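Local coordinates for protein alcohol dehydrogenase IV (Corynebacterium glutamicum, PDB 3IV7) that probably reduces maleylacetate using a reduced nicotinamide cofactor, as a member of the iron-containing alcohol dehydrogenase family, at residues 123-126 against 127-130; 142-145 against 146-149. One frame throughout, in Å; residues are numbered along the deposited sequence.

Overall arrangement
Contact 1 comes first along the chain, in the loop between strands 115-119 and 130-135, and contact 2 follows where strand 138-143 runs on toward strand 151-154. They flank the base of the two-stranded antiparallel hairpin 130-135/138-143, and each contact therefore closes one end of an excursion that leaves the parallel sheet after 115-119 and rejoins it at the neighbouring strand 151-154. The centres of contact 1 and contact 2 are about 9 Å apart. Asn129 O lies 2.9 Å from Asp144 N, a probable hydrogen bond, and Thr128 O packs on Leu148 CD1. Both contacts meet helix 98-111, and Gln15 NE2 of strand 7-20 bonds to the backbone of both, at Glu126 O and Pro149 O.

Contact 1 (123-126 against 127-130); sequences AGSE and ATNV
Ala127 is the first residue of 127-130 to meet 123-126: its N donates to Gly124 O at 3.0 Å with an N-H...O angle of 163°. This i to i+3 pairing closes one 3-10-like turn. The methyl group stays near the same acceptor, Ala127 CB lying 3.8 Å from Gly124 O, and it also packs on Tyr227, Ala230 and Val231 of helix 216-236. Just before it, Glu126 turns its chain back: a chi1 of 63°, with CG between the backbone N and the carbonyl carbon, sets Glu126 CG 3.5 Å from Ala127 N. The bend at chi2 then directs the carboxylate, whose OE2 is hydrogen-bonded to Tyr154 OH.

Thr128 repeats the pattern one residue later. Thr128 N reaches Ser125 O at 3.1 Å, with an N-H...O angle of 169°. The two branches of the side chain part company: Thr128 CG2 comes to 3.6 Å from Gly124 O, whereas OG1 turns toward the following backbone. Ser125 OG and Thr128 OG1 are 4.4 Å apart and do not bond each other; Lys105 NZ of helix 98-111 is hydrogen-bonded to both, and to Val130 O, so one ammonium group bridges the turn and the start of strand 130-135.

Val130 N completes the walk by donating to Thr128 OG1 at 3.3 Å, where strand 130-135 begins. Successive i to i+3 bonds from Ala127 and Thr128, followed by a threonine hydroxyl accepting from the N two residues on, define a short 3-10 turn running into an ST turn.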
# COMPACT_ATOMS: atom_id res chain seq x y z
N ALA A 123 -6.17 -7.16 16.10
CA ALA A 123 -7.10 -6.02 16.09
C ALA A 123 -6.64 -4.93 15.13
O ALA A 123 -7.46 -4.14 14.67
CB ALA A 123 -7.29 -5.44 17.58
N GLY A 124 -5.33 -4.91 14.85
CA GLY A 124 -4.74 -4.03 13.85
C GLY A 124 -4.61 -2.54 14.18
O GLY A 124 -4.35 -1.73 13.27
N SER A 125 -4.74 -2.17 15.46
CA SER A 125 -4.64 -0.77 15.82
C SER A 125 -3.30 -0.20 15.39
O SER A 125 -3.21 0.97 15.10
CB SER A 125 -4.86 -0.55 17.32
OG SER A 125 -4.90 0.85 17.61
N GLU A 126 -2.27 -1.04 15.33
CA GLU A 126 -0.90 -0.60 14.97
C GLU A 126 -0.78 -0.04 13.54
O GLU A 126 0.20 0.64 13.22
CB GLU A 126 0.10 -1.73 15.15
CG GLU A 126 -0.13 -2.97 14.22
CD GLU A 126 -1.15 -3.94 14.71
OE1 GLU A 126 -1.86 -3.64 15.67
OE2 GLU A 126 -1.25 -5.02 14.12
N ALA A 127 -1.77 -0.32 12.71
CA ALA A 127 -1.78 0.14 11.36
C ALA A 127 -2.82 1.20 11.09
O ALA A 127 -3.06 1.50 9.97
CB ALA A 127 -1.98 -1.03 10.42
N THR A 128 -3.42 1.80 12.12
CA THR A 128 -4.36 2.91 11.90
C THR A 128 -3.92 4.18 12.64
O THR A 128 -3.15 4.13 13.65
CB THR A 128 -5.81 2.56 12.34
OG1 THR A 128 -5.93 2.74 13.75
CG2 THR A 128 -6.18 1.12 11.99
N ASN A 129 -4.45 5.28 12.17
CA ASN A 129 -4.24 6.58 12.74
C ASN A 129 -5.44 6.98 13.57
O ASN A 129 -5.72 8.15 13.72
CB ASN A 129 -4.00 7.60 11.65
CG ASN A 129 -5.10 7.61 10.59
OD1 ASN A 129 -6.07 6.84 10.66
ND2 ASN A 129 -4.89 8.39 9.55
N VAL A 130 -6.14 5.98 14.10
CA VAL A 130 -7.33 6.16 14.91
C VAL A 130 -6.97 6.01 16.37
O VAL A 130 -6.29 5.02 16.77
CB VAL A 130 -8.43 5.12 14.54
CG1 VAL A 130 -9.65 5.20 15.53
CG2 VAL A 130 -8.88 5.32 13.08

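Contact 2 (142-145 against 146-149); sequences GVDL and KVLP
A local 3-10 turn, opened by an Asx turn and held by a salt bridge, joins Asp144 and Leu145 to Lys146, Val147 and Leu148 just past the end of strand 138-143, on the way to strand 151-154. Two backbone bonds of the i to i+3 kind identify it: Val147 N to Asp144 O at 3.0 Å, and Leu148 N to Leu145 O at 3.1 Å.

Asp144 uses both carboxylate oxygens on a single residue. Asp144 OD1 accepts from Lys146 N at 3.0 Å; this bond to the N two residues on meets the definition of an Asx turn, and the donor stands 59° out of the carboxylate plane. Asp144 OD2 receives Lys146 NZ at 2.7 Å through its syn lone pair. The lysine can fold back this far because its chain bends twice, at chi3 (-49°) and chi4 (-54°). Met109 O of helix 98-111 offers the same NZ a weak second bond. The two bonds from one residue would limit rotation of the carboxylate, and the ammonium neighbour would probably favour its charged form.

The turn has two flanks. On one, Val147 faces Lys105 and Met109 of helix 98-111 and lies beside Asp144 CB; the fit is tight, for Val147 CG2 is 3.1 Å from Asp144 O. On the other, Leu145 CD1 and Leu148 CD2 meet at 4.1 Å, with Leu148 continuing onto Leu13 and Gln15 of strand 7-20. Leu145 O takes a second donor besides Leu148 N: a water 3.0 Å away, which also donates to Leu148 O at 2.6 Å.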
# COMPACT_ATOMS: atom_id res chain seq x y z
N GLY A 142 -11.13 9.23 17.21
CA GLY A 142 -10.83 10.26 16.26
C GLY A 142 -9.62 9.87 15.47
O GLY A 142 -9.05 8.80 15.68
N VAL A 143 -9.23 10.73 14.58
CA VAL A 143 -8.12 10.47 13.72
C VAL A 143 -7.04 11.51 13.94
O VAL A 143 -7.33 12.69 14.05
CB VAL A 143 -8.55 10.50 12.26
CG1 VAL A 143 -7.35 10.55 11.34
CG2 VAL A 143 -9.44 9.27 11.97
N ASP A 144 -5.79 11.07 13.95
CA ASP A 144 -4.64 11.98 14.07
C ASP A 144 -3.43 11.21 13.57
O ASP A 144 -3.15 10.11 14.07
CB ASP A 144 -4.49 12.40 15.54
CG ASP A 144 -3.25 13.26 15.81
OD1 ASP A 144 -2.47 13.54 14.88
OD2 ASP A 144 -3.05 13.64 16.99
N LEU A 145 -2.74 11.74 12.56
CA LEU A 145 -1.54 11.07 11.96
C LEU A 145 -0.45 10.76 13.00
O LEU A 145 0.27 9.78 12.87
CB LEU A 145 -0.92 11.90 10.82
CG LEU A 145 0.34 11.27 10.14
CD1 LEU A 145 0.02 9.87 9.46
CD2 LEU A 145 0.98 12.26 9.10
N LYS A 146 -0.34 11.60 14.03
CA LYS A 146 0.69 11.39 15.07
C LYS A 146 0.48 10.11 15.83
O LYS A 146 1.41 9.65 16.46
CB LYS A 146 0.74 12.56 16.07
CG LYS A 146 0.97 13.90 15.45
CD LYS A 146 1.44 14.95 16.47
CE LYS A 146 0.60 14.99 17.69
NZ LYS A 146 -0.83 15.18 17.37
N VAL A 147 -0.74 9.51 15.80
CA VAL A 147 -0.94 8.29 16.54
C VAL A 147 -0.60 7.03 15.75
O VAL A 147 -0.53 5.97 16.33
CB VAL A 147 -2.32 8.18 17.18
CG1 VAL A 147 -2.65 9.48 17.85
CG2 VAL A 147 -3.40 7.79 16.15
N LEU A 148 -0.36 7.15 14.46
CA LEU A 148 0.03 6.00 13.66
C LEU A 148 1.46 5.57 14.06
O LEU A 148 2.37 6.37 13.98
CB LEU A 148 0.03 6.35 12.16
CG LEU A 148 0.48 5.23 11.20
CD1 LEU A 148 -0.55 4.09 11.20
CD2 LEU A 148 0.70 5.82 9.76
N PRO A 149 1.64 4.31 14.49
CA PRO A 149 3.02 3.96 14.83
C PRO A 149 3.92 4.06 13.61
O PRO A 149 3.52 3.69 12.50
CB PRO A 149 2.91 2.51 15.31
CG PRO A 149 1.51 2.42 15.88
CD PRO A 149 0.66 3.38 15.09
O HOH W 1 2.96 8.55 12.74